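Local coordinates for nucleoprotein (Schmallenberg virus, PDB 4JNG), which encapsidates the negative-stranded viral RNA genome, shielding it from nucleases and presenting it as the template for transcription and replication, at residues V22-V25 and A26-K30; V42-L45 and N46-K49; L93-M96 and S97-A101. One frame throughout, in Å; residues are numbered along the deposited sequence.

Overall arrangement
All three interactions are short-range, within or between helices, and differ in depth and in distance from the RNA. Interaction 1, on helix 20-31, is partly buried, its centre about 16 Å from the chain centre and its nearest atom about 7 Å from the RNA; backbone bonding and one CH-pi contact make it up. Interactions 2 and 3 are buried, about 12 and 6 Å from that centre, and touch RNA. Interaction 2 joins helices 37-45 and 47-56 and meets uridines through leucine, lysine and water; interaction 3, on helix 93-110, combines apolar packing with an arginine-phosphate bond. Interaction 3 touches both others, through Y99, L100 and S97, whereas interactions 1 and 2 do not touch.

Interaction 1: residues V22-V25 and A26-K30; sequences VGYV and AFIGK
I28 lays its CG1 methylene over one face of the Y24 ring, one helical turn earlier. CG1 lies 4.0 Å from the centroid of the Y24 ring and 19° off its normal, which identifies a CH-pi contact; it sits 3.8 Å above the plane, displaced toward the rim. Further out, I28 CD1 reaches Y24 CE1 at 3.9 Å. On the tyrosine side, CG stands anti to the backbone N (chi1 171°), which swings the ring along the helix toward I28, whose side chain crosses it at a slant.

The spacing of the two residues is set by the backbone. I28 N donates to Y24 O at 2.9 Å, and the same i to i+4 pattern links A26 N to V22 O and F27 N to G23 O. G29 N continues it to V25 O at 2.8 Å. The F27 side chain departs on another side of the helix, its CB 3.3 Å from Y24 O.

Beyond this turn, R102 makes a cation-pi contact with the Y24 ring, and Y24 OH forms a weak hydrogen bond to D106 OD2. Helix 20-31 thus packs against helix 93-110, with Y24 and I28 on W103, and F27 on Y99 and L100.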
loop_
_atom_site.group_PDB
_atom_site.type_symbol
_atom_site.label_atom_id
_atom_site.label_comp_id
_atom_site.label_asym_id
_atom_site.label_seq_id
_atom_site.Cartn_x
_atom_site.Cartn_y
_atom_site.Cartn_z
ATOM N N VAL B 22 8.142 24.403 -29.137
ATOM C CA VAL B 22 9.558 24.314 -29.490
ATOM C C VAL B 22 10.105 22.916 -29.210
ATOM O O VAL B 22 10.912 22.402 -29.987
ATOM C CB VAL B 22 10.409 25.383 -28.768
ATOM C CG1 VAL B 22 11.898 25.125 -28.958
ATOM C CG2 VAL B 22 10.046 26.764 -29.285
ATOM N N GLY B 23 9.664 22.300 -28.117
ATOM C CA GLY B 23 10.034 20.920 -27.818
ATOM C C GLY B 23 9.566 19.965 -28.918
ATOM O O GLY B 23 10.300 19.063 -29.335
ATOM N N TYR B 24 8.338 20.170 -29.377
ATOM C CA TYR B 24 7.751 19.349 -30.429
ATOM C C TYR B 24 8.574 19.412 -31.707
ATOM O O TYR B 24 8.896 18.387 -32.304
ATOM C CB TYR B 24 6.327 19.812 -30.703
ATOM C CG TYR B 24 5.681 19.193 -31.919
ATOM C CD1 TYR B 24 5.403 17.832 -31.961
ATOM C CD2 TYR B 24 5.331 19.973 -33.016
ATOM C CE1 TYR B 24 4.802 17.262 -33.058
ATOM C CE2 TYR B 24 4.726 19.411 -34.124
ATOM C CZ TYR B 24 4.475 18.049 -34.138
ATOM O OH TYR B 24 3.867 17.464 -35.199
ATOM N N VAL B 25 8.923 20.624 -32.109
ATOM C CA VAL B 25 9.667 20.833 -33.334
ATOM C C VAL B 25 11.064 20.232 -33.216
ATOM O O VAL B 25 11.560 19.660 -34.180
ATOM C CB VAL B 25 9.712 22.319 -33.729
ATOM C CG1 VAL B 25 10.556 22.516 -34.980
ATOM C CG2 VAL B 25 8.303 22.826 -33.978
ATOM N N ALA B 26 11.675 20.318 -32.031
ATOM C CA ALA B 26 12.978 19.677 -31.801
ATOM C C ALA B 26 12.885 18.153 -31.881
ATOM O O ALA B 26 13.819 17.487 -32.329
ATOM C CB ALA B 26 13.554 20.096 -30.460
ATOM N N PHE B 27 11.758 17.613 -31.432
ATOM C CA PHE B 27 11.502 16.181 -31.489
ATOM C C PHE B 27 11.325 15.725 -32.941
ATOM O O PHE B 27 11.824 14.661 -33.331
ATOM C CB PHE B 27 10.268 15.858 -30.645
ATOM C CG PHE B 27 9.719 14.479 -30.834
ATOM C CD1 PHE B 27 10.264 13.401 -30.156
ATOM C CD2 PHE B 27 8.621 14.267 -31.648
ATOM C CE1 PHE B 27 9.737 12.133 -30.304
ATOM C CE2 PHE B 27 8.088 12.999 -31.808
ATOM C CZ PHE B 27 8.649 11.927 -31.136
ATOM N N ILE B 28 10.615 16.527 -33.728
ATOM C CA ILE B 28 10.450 16.241 -35.147
ATOM C C ILE B 28 11.794 16.378 -35.850
ATOM O O ILE B 28 12.123 15.579 -36.707
ATOM C CB ILE B 28 9.397 17.151 -35.810
ATOM C CG1 ILE B 28 8.010 16.908 -35.192
ATOM C CG2 ILE B 28 9.350 16.924 -37.321
ATOM C CD1 ILE B 28 7.522 15.478 -35.244
ATOM N N GLY B 29 12.569 17.382 -35.467
ATOM C CA GLY B 29 13.943 17.522 -35.942
ATOM C C GLY B 29 14.797 16.282 -35.729
ATOM O O GLY B 29 15.510 15.850 -36.641
ATOM N N LYS B 30 14.718 15.692 -34.537
ATOM C CA LYS B 30 15.548 14.530 -34.211
ATOM C C LYS B 30 15.029 13.214 -34.778
ATOM O O LYS B 30 15.822 12.399 -35.225
ATOM C CB LYS B 30 15.698 14.379 -32.698
ATOM C CG LYS B 30 16.778 13.391 -32.260
ATOM C CD LYS B 30 17.165 13.630 -30.797
ATOM C CE LYS B 30 18.404 12.842 -30.392
ATOM N NZ LYS B 30 18.079 11.512 -29.793
#

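Interaction 2: residues V42-L45 and N46-K49; sequences VFFL and NQKK. With nucleotides of chain A.
Q47 lies against F43, one turn earlier across the break between two helices, and its side chain can be followed outward. CB starts 3.5 Å from F43 O and stands 4.3 Å above one face of the F43 ring, toward its rim. With CG anti to the backbone N (chi1 179°) and an extended chain beyond, the side chain runs past the ring: CG is 4.0 Å from F43 CZ, and CD closes to 3.7 Å from F43 CE2. The amide is inclined 44° to the ring, so this is oblique packing and not a flat stack. At the tip, OE1 approaches F44 CD1, the amide standing 74° from the F44 plane, while NE2 is probably hydrogen-bonded to S97 OG on helix 93-110. The two phenylalanines also meet each other, F43 CD2 sitting over the centre of the F44 ring.

At the break, N46 leaves helical backbone angles. Its N donates to V42 O at 3.1 Å and weakly to F43 O. Two waters bridge the carbonyls at the end of the first helix to amides of the second: water 1 accepts from K48 N and donates to F44 O, and water 2 links L45 O with K49 N.

V42, N46 and K49 pack on F7 of the second subunit, where K49 NZ also bonds to Q80 O. One side faces RNA. L45 CD2 meets C4 of the U30 base of chain A at 3.3 Å, K48 CD packs on C5 of U29 of chain A at 3.4 Å, and water 1 also donates weakly to U29 O2. This water-bridged break between consecutive helices is buried on its phenylalanine side and, through K48, forms part of the RNA-binding site.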
loop_
_atom_site.group_PDB
_atom_site.type_symbol
_atom_site.label_atom_id
_atom_site.label_comp_id
_atom_site.label_asym_id
_atom_site.label_seq_id
_atom_site.Cartn_x
_atom_site.Cartn_y
_atom_site.Cartn_z
ATOM N N VAL B 42 2.843 1.069 -31.863
ATOM C CA VAL B 42 3.546 0.307 -30.847
ATOM C C VAL B 42 3.721 1.159 -29.584
ATOM O O VAL B 42 3.482 0.681 -28.475
ATOM C CB VAL B 42 4.914 -0.179 -31.351
ATOM C CG1 VAL B 42 5.688 -0.847 -30.228
ATOM C CG2 VAL B 42 4.742 -1.155 -32.509
ATOM N N PHE B 43 4.120 2.416 -29.751
ATOM C CA PHE B 43 4.253 3.289 -28.589
ATOM C C PHE B 43 3.002 3.254 -27.719
ATOM O O PHE B 43 3.090 2.945 -26.531
ATOM C CB PHE B 43 4.563 4.737 -28.959
ATOM C CG PHE B 43 4.646 5.637 -27.767
ATOM C CD1 PHE B 43 5.807 5.701 -27.017
ATOM C CD2 PHE B 43 3.547 6.380 -27.360
ATOM C CE1 PHE B 43 5.877 6.503 -25.890
ATOM C CE2 PHE B 43 3.614 7.182 -26.241
ATOM C CZ PHE B 43 4.784 7.250 -25.503
ATOM N N PHE B 44 1.848 3.555 -28.312
ATOM C CA PHE B 44 0.630 3.778 -27.515
ATOM C C PHE B 44 0.029 2.518 -26.899
ATOM O O PHE B 44 -0.701 2.615 -25.921
ATOM C CB PHE B 44 -0.434 4.537 -28.311
ATOM C CG PHE B 44 -0.111 5.986 -28.500
ATOM C CD1 PHE B 44 -0.158 6.860 -27.417
ATOM C CD2 PHE B 44 0.242 6.486 -29.747
ATOM C CE1 PHE B 44 0.147 8.195 -27.577
ATOM C CE2 PHE B 44 0.552 7.825 -29.910
ATOM C CZ PHE B 44 0.511 8.680 -28.819
ATOM N N LEU B 45 0.323 1.343 -27.447
ATOM C CA LEU B 45 -0.101 0.109 -26.779
ATOM C C LEU B 45 0.873 -0.346 -25.681
ATOM O O LEU B 45 0.479 -1.080 -24.776
ATOM C CB LEU B 45 -0.337 -1.007 -27.792
ATOM C CG LEU B 45 -1.535 -0.730 -28.707
ATOM C CD1 LEU B 45 -1.451 -1.570 -29.969
ATOM C CD2 LEU B 45 -2.847 -0.968 -27.978
ATOM N N ASN B 46 2.130 0.097 -25.751
ATOM C CA ASN B 46 3.159 -0.319 -24.798
ATOM C C ASN B 46 3.589 0.790 -23.843
ATOM O O ASN B 46 4.641 0.704 -23.208
ATOM C CB ASN B 46 4.369 -0.856 -25.553
ATOM C CG ASN B 46 4.077 -2.166 -26.244
ATOM O OD1 ASN B 46 3.648 -2.190 -27.393
ATOM N ND2 ASN B 46 4.311 -3.267 -25.545
ATOM N N GLN B 47 2.758 1.820 -23.725
ATOM C CA GLN B 47 3.135 3.015 -23.006
ATOM C C GLN B 47 3.046 2.793 -21.494
ATOM O O GLN B 47 3.909 3.248 -20.753
ATOM C CB GLN B 47 2.265 4.200 -23.424
ATOM C CG GLN B 47 2.623 5.474 -22.674
ATOM C CD GLN B 47 1.756 6.657 -23.038
ATOM O OE1 GLN B 47 0.698 6.511 -23.640
ATOM N NE2 GLN B 47 2.197 7.848 -22.642
ATOM N N LYS B 48 1.998 2.105 -21.052
ATOM C CA LYS B 48 1.873 1.694 -19.660
ATOM C C LYS B 48 3.006 0.751 -19.258
ATOM O O LYS B 48 3.580 0.883 -18.168
ATOM C CB LYS B 48 0.510 1.038 -19.424
ATOM C CG LYS B 48 0.313 0.434 -18.039
ATOM C CD LYS B 48 -1.099 0.673 -17.521
ATOM C CE LYS B 48 -1.544 -0.414 -16.556
ATOM N NZ LYS B 48 -2.863 -0.089 -15.946
ATOM N N LYS B 49 3.327 -0.193 -20.138
ATOM C CA LYS B 49 4.407 -1.145 -19.902
ATOM C C LYS B 49 5.780 -0.474 -19.791
ATOM O O LYS B 49 6.597 -0.855 -18.954
ATOM C CB LYS B 49 4.440 -2.192 -21.026
ATOM C CG LYS B 49 5.421 -3.326 -20.794
ATOM C CD LYS B 49 5.192 -4.465 -21.769
ATOM C CE LYS B 49 6.460 -5.277 -21.977
ATOM N NZ LYS B 49 6.235 -6.413 -22.914
ATOM P P U A 30 -7.059 -2.170 -21.884
ATOM O OP1 U A 30 -7.826 -2.457 -20.646
ATOM O OP2 U A 30 -5.989 -3.103 -22.325
ATOM O "O5'" U A 30 -8.108 -1.996 -23.070
ATOM C "C5'" U A 30 -7.918 -0.945 -24.024
ATOM C "C4'" U A 30 -8.779 -1.119 -25.254
ATOM O "O4'" U A 30 -8.010 -0.676 -26.409
ATOM C "C3'" U A 30 -9.252 -2.530 -25.595
ATOM O "O3'" U A 30 -10.528 -2.812 -25.020
ATOM C "C2'" U A 30 -9.362 -2.469 -27.114
ATOM O "O2'" U A 30 -10.554 -1.859 -27.563
ATOM C "C1'" U A 30 -8.160 -1.599 -27.471
ATOM N N1 U A 30 -6.908 -2.357 -27.618
ATOM C C2 U A 30 -6.621 -2.877 -28.865
ATOM O O2 U A 30 -7.348 -2.721 -29.831
ATOM N N3 U A 30 -5.442 -3.574 -28.942
ATOM C C4 U A 30 -4.544 -3.811 -27.924
ATOM O O4 U A 30 -3.525 -4.464 -28.156
ATOM C C5 U A 30 -4.917 -3.251 -26.662
ATOM C C6 U A 30 -6.058 -2.560 -26.554
ATOM P P U A 29 -7.473 1.445 -16.766
ATOM O OP1 U A 29 -8.458 0.335 -16.835
ATOM O OP2 U A 29 -6.282 1.316 -15.889
ATOM O "O5'" U A 29 -6.955 1.788 -18.232
ATOM C "C5'" U A 29 -7.835 1.733 -19.369
ATOM C "C4'" U A 29 -7.054 1.333 -20.596
ATOM O "O4'" U A 29 -6.009 2.320 -20.836
ATOM C "C3'" U A 29 -6.348 -0.019 -20.509
ATOM O "O3'" U A 29 -6.406 -0.701 -21.761
ATOM C "C2'" U A 29 -4.919 0.375 -20.153
ATOM O "O2'" U A 29 -3.922 -0.572 -20.469
ATOM C "C1'" U A 29 -4.766 1.663 -20.959
ATOM N N1 U A 29 -3.701 2.563 -20.490
ATOM C C2 U A 29 -2.938 3.214 -21.444
ATOM O O2 U A 29 -3.126 3.090 -22.641
ATOM N N3 U A 29 -1.949 4.021 -20.938
ATOM C C4 U A 29 -1.647 4.239 -19.612
ATOM O O4 U A 29 -0.720 4.996 -19.317
ATOM C C5 U A 29 -2.474 3.526 -18.687
ATOM C C6 U A 29 -3.449 2.733 -19.146
HETATM O O HOH W 1 -0.252 1.577 -23.112
HETATM O O HOH W 2 1.454 -1.274 -22.274
#

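Interaction 3: residues L93-M96 and S97-A101; sequences LHRM and SGYLA. With nucleotides of chain A.
R95 and Y99 leave the helix with CG anti to the carbonyl carbon (chi1 -72° and -64°), and these torsions send one side chain to the RNA and lay the other over the preceding turn. The arginine chain is extended from CG to NE, carrying the guanidinium out to the phosphate of U24 of chain A. There NE donates to U24 OP1 at 2.9 Å with an N-H...O angle of 168°, and the oxygen lies at the edge of the guanidinium, near its plane. The group is held from other directions too: NH1 bonds to P87 O and A90 O, NH2 to another phosphate of the RNA, and F18 adds a cation-pi contact. Several directional bonds therefore fix its rotation.

The Y99 ring turns a face to the carbonyl of R95, whose O lies 3.4 Å above the ring plane, offset toward the rim. That same oxygen accepts a hydrogen bond from Y99 N at 2.9 Å, nearly straight. R95 thus binds the RNA with its side chain and bonds to the next turn with its backbone, at the N-terminal end of helix 93-110, a central helix of the nucleocapsid fold against which helices 20-31, 37-45 and 47-56 all pack.

On another flank, M96 and L100 meet more loosely, M96 CG lying 4.2 Å from L100 CD1. L100 CG also sits 3.4 Å from M96 O, which accepts the hydrogen bond of L100 N. Both side chains pack on F43 of helix 37-45. S97 is buried as well, and its OG is hydrogen-bonded to P146 O; its N bonds to L93 O at 3.1 Å. The L93 side chain leaves the backbone away from this turn and packs on A50, K51 and L54 of helix 47-56.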
loop_
_atom_site.group_PDB
_atom_site.type_symbol
_atom_site.label_atom_id
_atom_site.label_comp_id
_atom_site.label_asym_id
_atom_site.label_seq_id
_atom_site.Cartn_x
_atom_site.Cartn_y
_atom_site.Cartn_z
ATOM N N LEU B 93 8.552 10.025 -21.185
ATOM C CA LEU B 93 7.492 9.205 -21.724
ATOM C C LEU B 93 6.243 10.036 -21.966
ATOM O O LEU B 93 5.570 9.901 -23.009
ATOM C CB LEU B 93 7.193 8.050 -20.768
ATOM C CG LEU B 93 6.881 6.674 -21.364
ATOM C CD1 LEU B 93 7.701 6.378 -22.611
ATOM C CD2 LEU B 93 7.133 5.613 -20.304
ATOM N N HIS B 94 5.957 10.919 -21.009
ATOM C CA HIS B 94 4.802 11.773 -21.081
ATOM C C HIS B 94 4.902 12.757 -22.240
ATOM O O HIS B 94 3.942 12.931 -22.985
ATOM C CB HIS B 94 4.620 12.551 -19.770
ATOM C CG HIS B 94 3.277 13.186 -19.642
ATOM N ND1 HIS B 94 3.060 14.520 -19.895
ATOM C CD2 HIS B 94 2.074 12.663 -19.311
ATOM C CE1 HIS B 94 1.786 14.800 -19.709
ATOM N NE2 HIS B 94 1.164 13.689 -19.359
ATOM N N ARG B 95 6.054 13.400 -22.385
ATOM C CA ARG B 95 6.238 14.382 -23.448
ATOM C C ARG B 95 6.154 13.710 -24.825
ATOM O O ARG B 95 5.497 14.212 -25.731
ATOM C CB ARG B 95 7.570 15.110 -23.285
ATOM C CG ARG B 95 7.603 16.091 -22.105
ATOM C CD ARG B 95 8.906 16.875 -22.107
ATOM N NE ARG B 95 9.029 17.764 -20.964
ATOM C CZ ARG B 95 10.079 18.538 -20.696
ATOM N NH1 ARG B 95 11.149 18.551 -21.486
ATOM N NH2 ARG B 95 10.050 19.315 -19.614
ATOM N N MET B 96 6.814 12.562 -24.930
ATOM C CA MET B 96 6.900 11.774 -26.158
ATOM C C MET B 96 5.505 11.409 -26.663
ATOM O O MET B 96 5.198 11.554 -27.844
ATOM C CB MET B 96 7.703 10.516 -25.840
ATOM C CG MET B 96 7.989 9.617 -27.010
ATOM S SD MET B 96 9.033 8.265 -26.468
ATOM C CE MET B 96 8.957 7.326 -27.993
ATOM N N SER B 97 4.656 10.968 -25.736
ATOM C CA SER B 97 3.263 10.657 -26.017
ATOM C C SER B 97 2.496 11.840 -26.606
ATOM O O SER B 97 1.728 11.675 -27.551
ATOM C CB SER B 97 2.579 10.185 -24.740
ATOM O OG SER B 97 1.211 9.921 -24.956
ATOM N N GLY B 98 2.691 13.026 -26.033
ATOM C CA GLY B 98 2.059 14.238 -26.549
ATOM C C GLY B 98 2.598 14.627 -27.921
ATOM O O GLY B 98 1.833 14.960 -28.835
ATOM N N TYR B 99 3.915 14.576 -28.078
ATOM C CA TYR B 99 4.511 14.897 -29.372
ATOM C C TYR B 99 3.989 13.953 -30.463
ATOM O O TYR B 99 3.558 14.426 -31.503
ATOM C CB TYR B 99 6.040 14.863 -29.323
ATOM C CG TYR B 99 6.685 15.889 -28.412
ATOM C CD1 TYR B 99 5.998 17.034 -27.977
ATOM C CD2 TYR B 99 8.001 15.727 -27.998
ATOM C CE1 TYR B 99 6.611 17.964 -27.152
ATOM C CE2 TYR B 99 8.617 16.657 -27.173
ATOM C CZ TYR B 99 7.920 17.771 -26.757
ATOM O OH TYR B 99 8.552 18.682 -25.948
ATOM N N LEU B 100 3.978 12.648 -30.191
ATOM C CA LEU B 100 3.538 11.640 -31.177
ATOM C C LEU B 100 2.069 11.800 -31.549
ATOM O O LEU B 100 1.710 11.688 -32.720
ATOM C CB LEU B 100 3.806 10.208 -30.699
ATOM C CG LEU B 100 5.245 9.685 -30.743
ATOM C CD1 LEU B 100 5.329 8.350 -30.015
ATOM C CD2 LEU B 100 5.778 9.527 -32.169
ATOM N N ALA B 101 1.224 12.060 -30.558
ATOM C CA ALA B 101 -0.187 12.377 -30.806
ATOM C C ALA B 101 -0.327 13.598 -31.715
ATOM O O ALA B 101 -1.115 13.591 -32.658
ATOM C CB ALA B 101 -0.927 12.609 -29.497
ATOM P P U A 24 6.736 18.239 -17.686
ATOM O OP1 U A 24 6.968 17.534 -18.996
ATOM O OP2 U A 24 5.356 18.615 -17.300
ATOM O "O5'" U A 24 7.322 17.336 -16.517
ATOM C "C5'" U A 24 8.704 16.962 -16.465
ATOM C "C4'" U A 24 9.004 16.298 -15.144
ATOM O "O4'" U A 24 9.015 17.295 -14.082
ATOM C "C3'" U A 24 7.987 15.269 -14.674
ATOM O "O3'" U A 24 8.192 14.004 -15.277
ATOM C "C2'" U A 24 8.245 15.250 -13.172
ATOM O "O2'" U A 24 9.396 14.534 -12.767
ATOM C "C1'" U A 24 8.476 16.734 -12.897
ATOM N N1 U A 24 7.256 17.473 -12.537
ATOM C C2 U A 24 6.806 17.361 -11.235
ATOM O O2 U A 24 7.365 16.671 -10.400
ATOM N N3 U A 24 5.669 18.078 -10.952
ATOM C C4 U A 24 4.956 18.882 -11.816
ATOM O O4 U A 24 3.951 19.466 -11.409
ATOM C C5 U A 24 5.484 18.943 -13.145
ATOM C C6 U A 24 6.587 18.251 -13.453
#